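Local atomic coordinates of glyoxalase 3 (Candida albicans, PDB entry 4LRU), a protein that catalyses the glutathione-independent conversion of methylglyoxal to D-lactate in one step, detoxifying the methylglyoxal that the cell itself produces. Residues 12-17 with 23-28; 126-129 with 134-137; 32-37 with 223-228. One frame throughout, in Å; residues are numbered along the deposited sequence. Where two conformers were deposited one is given.

Interaction 1: residues 12-17 with 23-28; sequences TSYNET and KKTGVF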
loop_
_atom_site.group_PDB
_atom_site.type_symbol
_atom_site.label_atom_id
_atom_site.label_comp_id
_atom_site.label_asym_id
_atom_site.label_seq_id
_atom_site.Cartn_x
_atom_site.Cartn_y
_atom_site.Cartn_z
ATOM N N THR A 12 6.125 -3.839 1.057
ATOM C CA THR A 12 7.313 -3.508 1.833
ATOM C C THR A 12 8.358 -4.628 1.808
ATOM O O THR A 12 8.029 -5.815 1.806
ATOM C CB THR A 12 7.011 -3.188 3.308
ATOM O OG1 THR A 12 8.227 -2.805 3.968
ATOM C CG2 THR A 12 6.407 -4.382 4.034
ATOM N N SER A 13 9.627 -4.213 1.824
ATOM C CA SER A 13 10.775 -5.109 1.893
ATOM C C SER A 13 11.330 -5.260 3.324
ATOM O O SER A 13 12.211 -6.078 3.565
ATOM C CB SER A 13 11.893 -4.582 0.985
ATOM O OG SER A 13 12.455 -3.370 1.493
ATOM N N TYR A 14 10.781 -4.504 4.271
ATOM C CA TYR A 14 11.280 -4.512 5.637
ATOM C C TYR A 14 10.591 -5.645 6.381
ATOM O O TYR A 14 9.369 -5.737 6.343
ATOM C CB TYR A 14 10.975 -3.185 6.310
ATOM C CG TYR A 14 11.578 -3.073 7.687
ATOM C CD1 TYR A 14 12.916 -2.741 7.851
ATOM C CD2 TYR A 14 10.829 -3.372 8.824
ATOM C CE1 TYR A 14 13.479 -2.657 9.111
ATOM C CE2 TYR A 14 11.388 -3.290 10.091
ATOM C CZ TYR A 14 12.715 -2.909 10.226
ATOM O OH TYR A 14 13.317 -2.847 11.470
ATOM N N ASN A 15 11.370 -6.512 7.018
ATOM C CA ASN A 15 10.818 -7.683 7.709
ATOM C C ASN A 15 11.705 -8.004 8.906
ATOM O O ASN A 15 12.709 -8.700 8.774
ATOM C CB ASN A 15 10.744 -8.839 6.694
ATOM C CG ASN A 15 10.308 -10.166 7.290
ATOM O OD1 ASN A 15 10.849 -11.215 6.930
ATOM N ND2 ASN A 15 9.296 -10.143 8.143
ATOM N N GLU A 16 11.364 -7.419 10.054
ATOM C CA GLU A 16 12.180 -7.510 11.258
ATOM C C GLU A 16 11.252 -7.600 12.459
ATOM O O GLU A 16 10.117 -7.101 12.422
ATOM C CB GLU A 16 13.022 -6.246 11.442
ATOM C CG GLU A 16 13.980 -5.890 10.319
ATOM C CD GLU A 16 15.130 -6.858 10.178
ATOM O OE1 GLU A 16 15.736 -6.872 9.082
ATOM O OE2 GLU A 16 15.420 -7.610 11.132
ATOM N N THR A 17 11.764 -8.177 13.537
ATOM C CA THR A 17 11.147 -8.064 14.859
ATOM C C THR A 17 10.851 -6.607 15.200
ATOM O O THR A 17 11.717 -5.741 15.084
ATOM C CB THR A 17 12.024 -8.694 15.962
ATOM O OG1 THR A 17 13.305 -8.049 16.006
ATOM C CG2 THR A 17 12.215 -10.178 15.701
ATOM N N LYS A 23 7.260 -10.338 17.832
ATOM C CA LYS A 23 6.889 -10.769 16.485
ATOM C C LYS A 23 7.401 -9.787 15.435
ATOM O O LYS A 23 7.649 -8.613 15.729
ATOM C CB LYS A 23 5.366 -10.874 16.340
ATOM C CG LYS A 23 4.705 -11.909 17.224
ATOM C CD LYS A 23 5.263 -13.297 16.997
ATOM C CE LYS A 23 4.558 -14.309 17.888
ATOM N NZ LYS A 23 4.899 -15.698 17.484
ATOM N N LYS A 24 7.490 -10.256 14.192
ATOM C CA LYS A 24 7.955 -9.422 13.089
ATOM C C LYS A 24 6.845 -8.636 12.409
ATOM O O LYS A 24 5.709 -9.111 12.303
ATOM C CB LYS A 24 8.649 -10.287 12.049
ATOM C CG LYS A 24 9.877 -10.988 12.585
ATOM C CD LYS A 24 10.662 -11.641 11.454
ATOM C CE LYS A 24 11.937 -12.289 11.957
ATOM N NZ LYS A 24 12.705 -12.831 10.806
ATOM N N THR A 25 7.179 -7.444 11.915
ATOM C CA THR A 25 6.373 -6.822 10.886
ATOM C C THR A 25 6.901 -7.160 9.500
ATOM O O THR A 25 7.918 -7.863 9.352
ATOM C CB THR A 25 6.245 -5.293 11.078
ATOM O OG1 THR A 25 5.175 -4.794 10.256
ATOM C CG2 THR A 25 7.523 -4.569 10.708
ATOM N N GLY A 26 6.190 -6.655 8.503
ATOM C CA GLY A 26 6.386 -6.993 7.103
ATOM C C GLY A 26 5.103 -6.687 6.374
ATOM O O GLY A 26 4.412 -5.734 6.724
ATOM N N VAL A 27 4.788 -7.484 5.362
ATOM C CA VAL A 27 3.608 -7.266 4.518
ATOM C C VAL A 27 2.372 -7.813 5.234
ATOM O O VAL A 27 2.359 -8.956 5.665
ATOM C CB VAL A 27 3.785 -7.983 3.174
ATOM C CG1 VAL A 27 2.529 -7.850 2.304
ATOM C CG2 VAL A 27 5.019 -7.449 2.457
ATOM N N PHE A 28 1.342 -6.978 5.363
ATOM C CA PHE A 28 0.087 -7.416 5.968
ATOM C C PHE A 28 -0.717 -8.159 4.926
ATOM O O PHE A 28 -1.168 -7.558 3.964
ATOM C CB PHE A 28 -0.712 -6.222 6.482
ATOM C CG PHE A 28 -1.673 -6.583 7.568
ATOM C CD1 PHE A 28 -2.903 -7.139 7.270
ATOM C CD2 PHE A 28 -1.331 -6.413 8.909
ATOM C CE1 PHE A 28 -3.767 -7.523 8.278
ATOM C CE2 PHE A 28 -2.195 -6.788 9.920
ATOM C CZ PHE A 28 -3.418 -7.336 9.605
HETATM O O HOH W 1 11.257 -13.563 8.443
#
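Thr17 and Lys24 form a single beta bridge, CA to CA 3.9 Å, between two arms that run in opposite directions, and Thr25 N donates to Glu16 O at 3.0 Å. The arms are the sides of a long excursion between strand 6-10 and helix 29-42 of the DJ-1/PfpI fold. The Asn15 amide adds a second hydrogen bond: with CG anti to its own N (chi1 175°), ND2 reaches Thr25 O at 2.9 Å, nearly straight at 164° and with the acceptor in the amide plane. Gly26 CA makes a CA-H...O contact of 3.3 Å with Tyr14 O; its phi of 158° lies where residues with a CB rarely go. The Thr25 methyl, CG2, meets the edge of the Tyr14 ring, near its plane, while its hydroxyl bonds to Asp58; the Thr25 side chain is about 7 Å from that of His140, an inferred active-site residue. Thr12 points CG2 at Gly26 C and Val27 CG2, and its OG1 closes an ST turn onto Tyr14 N besides pairing with Asp114. At the exposed end, the extended Lys24 chain passes over Thr17 N, and a water accepts from Lys24 NZ at 2.9 Å while donating to Asn15 OD1.

Interaction 2: residues 126-129 with 134-137; sequences TTVY and VVSA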
loop_
_atom_site.group_PDB
_atom_site.type_symbol
_atom_site.label_atom_id
_atom_site.label_comp_id
_atom_site.label_asym_id
_atom_site.label_seq_id
_atom_site.Cartn_x
_atom_site.Cartn_y
_atom_site.Cartn_z
ATOM N N THR A 126 5.267 8.021 -9.500
ATOM C CA THR A 126 5.174 9.334 -10.144
ATOM C C THR A 126 4.978 9.181 -11.655
ATOM O O THR A 126 4.336 10.028 -12.293
ATOM C CB THR A 126 6.394 10.247 -9.855
ATOM O OG1 THR A 126 7.615 9.602 -10.254
ATOM C CG2 THR A 126 6.454 10.610 -8.385
ATOM N N THR A 127 5.560 8.126 -12.234
ATOM C CA THR A 127 5.404 7.872 -13.654
ATOM C C THR A 127 3.941 7.566 -13.954
ATOM O O THR A 127 3.350 8.122 -14.890
ATOM C CB THR A 127 6.324 6.721 -14.116
ATOM O OG1 THR A 127 7.689 7.130 -13.945
ATOM C CG2 THR A 127 6.095 6.387 -15.551
ATOM N N VAL A 128 3.358 6.719 -13.116
ATOM C CA VAL A 128 1.925 6.394 -13.198
ATOM C C VAL A 128 1.082 7.655 -13.073
ATOM O O VAL A 128 0.222 7.919 -13.915
ATOM C CB VAL A 128 1.517 5.396 -12.105
ATOM C CG1 VAL A 128 -0.001 5.315 -11.984
ATOM C CG2 VAL A 128 2.109 4.028 -12.399
ATOM N N TYR A 129 1.369 8.473 -12.059
ATOM C CA TYR A 129 0.567 9.672 -11.828
ATOM C C TYR A 129 0.687 10.674 -12.966
ATOM O O TYR A 129 -0.288 11.329 -13.319
ATOM C CB TYR A 129 0.943 10.341 -10.505
ATOM C CG TYR A 129 -0.062 11.371 -10.042
ATOM C CD1 TYR A 129 -1.322 10.990 -9.622
ATOM C CD2 TYR A 129 0.246 12.715 -10.044
ATOM C CE1 TYR A 129 -2.249 11.926 -9.205
ATOM C CE2 TYR A 129 -0.666 13.658 -9.618
ATOM C CZ TYR A 129 -1.918 13.256 -9.202
ATOM O OH TYR A 129 -2.837 14.212 -8.808
ATOM N N VAL A 134 -3.603 6.140 -11.789
ATOM C CA VAL A 134 -4.069 6.299 -10.419
ATOM C C VAL A 134 -2.995 5.767 -9.475
ATOM O O VAL A 134 -2.461 4.663 -9.669
ATOM C CB VAL A 134 -5.428 5.594 -10.202
ATOM C CG1 VAL A 134 -5.734 5.430 -8.718
ATOM C CG2 VAL A 134 -6.531 6.379 -10.890
ATOM N N VAL A 135 -2.690 6.561 -8.451
ATOM C CA VAL A 135 -1.745 6.178 -7.412
ATOM C C VAL A 135 -2.503 6.056 -6.090
ATOM O O VAL A 135 -3.303 6.930 -5.731
ATOM C CB VAL A 135 -0.616 7.217 -7.267
ATOM C CG1 VAL A 135 0.308 6.851 -6.112
ATOM C CG2 VAL A 135 0.167 7.333 -8.563
ATOM N N SER A 136 -2.250 4.965 -5.379
ATOM C CA SER A 136 -3.095 4.542 -4.275
ATOM C C SER A 136 -2.276 3.790 -3.243
ATOM O O SER A 136 -1.207 3.254 -3.536
ATOM C CB SER A 136 -4.236 3.681 -4.784
ATOM O OG SER A 136 -3.742 2.489 -5.359
ATOM N N ALA A 137 -2.787 3.755 -2.022
ATOM C CA ALA A 137 -2.184 2.976 -0.961
ATOM C C ALA A 137 -3.185 2.777 0.162
ATOM O O ALA A 137 -4.115 3.567 0.347
ATOM C CB ALA A 137 -0.940 3.678 -0.443
#
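Val128 and Tyr129, neighbours on the last turn of helix 119-130, meet the start of strand 134-138 in two different ways. The Val128 side chain leaves the helix toward the strand, and CG1, anti to the backbone N (chi1 167°), lands on the backbone rather than on a side chain: it lies 3.4 Å from Val134 O. A branched, apolar residue suits this place, since one methyl can lie against the peptide and still meet a side chain: Val128 CG1 lies 4.0 Å from Val135 CG2, in one of the two conformers of Val135. In that conformer Val135 CG2 also packs on Tyr129 CB at 3.7 Å. The Tyr129 and Val135 side chains cross at about a right angle, and Tyr129 CD1, the nearest ring atom, is 4.1 Å from Val135 CG2. This is the helix-to-strand half of a beta-alpha-beta crossover: after strand 102-105 and the short helix 111-114 comes helix 119-130, and the chain returns as the parallel neighbour 134-138 in the central sheet of this Rossmann-like alpha/beta fold. Val134, whose CB turns from the helix, packs instead on Val232, Ala235 and Phe236 of helix 225-236, so adjacent valines serve the two faces of the sheet. Beyond the valine, the Tyr129 ring has a cation-pi partner in Arg215, whose NH1 also bonds to Tyr129 O.

Interaction 3: residues 32-37 with 223-228; sequences ALHPFE and QSAVKT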
loop_
_atom_site.group_PDB
_atom_site.type_symbol
_atom_site.label_atom_id
_atom_site.label_comp_id
_atom_site.label_asym_id
_atom_site.label_seq_id
_atom_site.Cartn_x
_atom_site.Cartn_y
_atom_site.Cartn_z
ATOM N N ALA A 32 -2.158 -7.030 0.479
ATOM C CA ALA A 32 -1.717 -7.482 -0.827
ATOM C C ALA A 32 -2.747 -8.378 -1.497
ATOM O O ALA A 32 -3.020 -8.220 -2.693
ATOM C CB ALA A 32 -0.400 -8.218 -0.708
ATOM N N LEU A 33 -3.294 -9.330 -0.744
ATOM C CA LEU A 33 -4.192 -10.341 -1.311
ATOM C C LEU A 33 -5.514 -9.738 -1.810
ATOM O O LEU A 33 -5.922 -10.002 -2.944
ATOM C CB LEU A 33 -4.435 -11.466 -0.304
ATOM C CG LEU A 33 -5.095 -12.764 -0.792
ATOM C CD1 LEU A 33 -4.719 -13.946 0.096
ATOM C CD2 LEU A 33 -6.605 -12.614 -0.856
ATOM N N HIS A 34 -6.181 -8.943 -0.984
ATOM C CA HIS A 34 -7.461 -8.377 -1.386
ATOM C C HIS A 34 -7.351 -7.519 -2.646
ATOM O O HIS A 34 -8.103 -7.740 -3.607
ATOM C CB HIS A 34 -8.116 -7.596 -0.242
ATOM C CG HIS A 34 -8.635 -8.467 0.857
ATOM N ND1 HIS A 34 -9.151 -7.954 2.025
ATOM C CD2 HIS A 34 -8.731 -9.813 0.965
ATOM C CE1 HIS A 34 -9.539 -8.943 2.807
ATOM N NE2 HIS A 34 -9.311 -10.082 2.180
ATOM N N PRO A 35 -6.396 -6.568 -2.679
ATOM C CA PRO A 35 -6.313 -5.763 -3.890
ATOM C C PRO A 35 -5.895 -6.590 -5.096
ATOM O O PRO A 35 -6.396 -6.376 -6.201
ATOM C CB PRO A 35 -5.282 -4.681 -3.534
ATOM C CG PRO A 35 -5.327 -4.602 -2.040
ATOM C CD PRO A 35 -5.576 -6.007 -1.592
ATOM N N PHE A 36 -4.993 -7.556 -4.900
ATOM C CA PHE A 36 -4.637 -8.464 -5.984
ATOM C C PHE A 36 -5.904 -9.085 -6.571
ATOM O O PHE A 36 -6.106 -9.113 -7.788
ATOM C CB PHE A 36 -3.679 -9.567 -5.500
ATOM C CG PHE A 36 -3.326 -10.572 -6.568
ATOM C CD1 PHE A 36 -2.309 -10.318 -7.478
ATOM C CD2 PHE A 36 -4.057 -11.745 -6.707
ATOM C CE1 PHE A 36 -1.997 -11.236 -8.462
ATOM C CE2 PHE A 36 -3.758 -12.660 -7.702
ATOM C CZ PHE A 36 -2.728 -12.401 -8.584
ATOM N N GLU A 37 -6.765 -9.591 -5.703
ATOM C CA GLU A 37 -7.951 -10.303 -6.186
ATOM C C GLU A 37 -8.947 -9.356 -6.863
ATOM O O GLU A 37 -9.578 -9.734 -7.850
ATOM C CB GLU A 37 -8.615 -11.088 -5.055
ATOM C CG GLU A 37 -7.845 -12.330 -4.626
ATOM C CD GLU A 37 -7.900 -13.405 -5.683
ATOM O OE1 GLU A 37 -8.951 -14.083 -5.794
ATOM O OE2 GLU A 37 -6.913 -13.569 -6.418
ATOM N N GLN A 223 -9.113 -3.575 6.889
ATOM C CA GLN A 223 -10.547 -3.622 6.644
ATOM C C GLN A 223 -10.955 -2.833 5.401
ATOM O O GLN A 223 -12.017 -3.075 4.853
ATOM C CB GLN A 223 -11.296 -3.072 7.864
ATOM C CG GLN A 223 -11.137 -3.936 9.104
ATOM C CD GLN A 223 -9.906 -3.603 9.943
ATOM O OE1 GLN A 223 -9.011 -2.881 9.518
ATOM N NE2 GLN A 223 -9.881 -4.121 11.165
ATOM N N SER A 224 -10.111 -1.895 4.969
ATOM C CA SER A 224 -10.428 -1.001 3.847
ATOM C C SER A 224 -9.794 -1.401 2.527
ATOM O O SER A 224 -9.955 -0.699 1.531
ATOM C CB SER A 224 -9.982 0.429 4.159
ATOM O OG SER A 224 -10.558 0.886 5.373
ATOM N N ALA A 225 -9.049 -2.501 2.507
ATOM C CA ALA A 225 -8.246 -2.826 1.341
ATOM C C ALA A 225 -9.090 -3.118 0.101
ATOM O O ALA A 225 -8.760 -2.653 -0.996
ATOM C CB ALA A 225 -7.301 -3.982 1.646
ATOM N N VAL A 226 -10.163 -3.897 0.253
ATOM C CA VAL A 226 -11.052 -4.160 -0.863
ATOM C C VAL A 226 -11.588 -2.840 -1.415
ATOM O O VAL A 226 -11.515 -2.580 -2.620
ATOM C CB VAL A 226 -12.216 -5.104 -0.493
ATOM C CG1 VAL A 226 -13.243 -5.129 -1.606
ATOM C CG2 VAL A 226 -11.715 -6.512 -0.240
ATOM N N LYS A 227 -12.118 -1.996 -0.538
ATOM C CA LYS A 227 -12.761 -0.768 -0.981
ATOM C C LYS A 227 -11.734 0.140 -1.647
ATOM O O LYS A 227 -12.057 0.832 -2.600
ATOM C CB LYS A 227 -13.428 -0.051 0.197
ATOM C CG LYS A 227 -14.382 1.064 -0.227
ATOM C CD LYS A 227 -15.034 1.728 0.977
ATOM C CE LYS A 227 -16.152 2.687 0.557
ATOM N NZ LYS A 227 -15.627 3.884 -0.166
ATOM N N THR A 228 -10.495 0.144 -1.147
ATOM C CA THR A 228 -9.456 0.987 -1.743
ATOM C C THR A 228 -9.235 0.564 -3.194
ATOM O O THR A 228 -9.223 1.403 -4.094
ATOM C CB THR A 228 -8.123 0.935 -0.975
ATOM O OG1 THR A 228 -8.340 1.228 0.414
ATOM C CG2 THR A 228 -7.153 1.955 -1.532
HETATM O O HOH W 2 -10.225 -5.507 2.917
#
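His34 carries its ring beside its own backbone N, CG anti to the carbonyl carbon (chi1 -71°), and Val226 places CG2 in the corresponding position, so that this methyl meets the histidine along CB, CG and ND1. The closest approach is ND1 to Val226 CG2, 3.7 Å, and the two side chains cross at a slant. A histidine suits the spot because CB and one side of the ring, ND1 included, pack on the methyl, while both nitrogens still reach polar partners. In the ring plane His34 ND1 lies 2.8 Å from a water, which accepts from Val226 N at 3.1 Å, linking the imidazole to a backbone N-H in the first turn of helix 225-236, where no earlier helical carbonyl is available. At the other end of the ring NE2 bonds to Asp71, which helps fix the ring's rotation. Ala225 CB points at helix 29-42, lies at the edge of the His34 ring, near its plane, and rests 4.2 Å from both His34 CB and Pro35 CD; the small methyl lets the backbones come close, CA to CA 5.6 Å between His34 and Val226. Pro35 lacks an N-H and marks a kink in its helix, while presenting a compact apolar ring. The start of helix 225-236 is held by Ser224 O, which accepts from both Thr228 N and Thr228 OG1. This first turn packs against helix 29-42, and both helices lie on the central sheet of the DJ-1/PfpI fold, Pro35 and Thr228 resting on Phe104 of strand 102-105, with Leu33 turned to helices 69-76 and 81-87.

How the interactions relate
From the N terminus, interaction 1 comes first, closing the short loop between residues 12-17 and 23-28 just after strand 6-10. The chain then enters helix 29-42, whose segment 32-37 opens the much larger loop that interaction 3 closes only at 223-228, near the C terminus. Within that span lies interaction 2, a local closure from 126-129 to 134-137. Interaction 1 thus precedes both, and none of the loops cross. Interaction 3 borders each of the others: Val27 CG1 packs on Ala32 CB, and Ala137 O on Thr228 CG2. Interactions 1 and 2 lie on opposite sides of the chain's centre. Together the three join the loop after the first strand, helices 29-42, 119-130 and 225-236, and strand 134-138 of the central sheet.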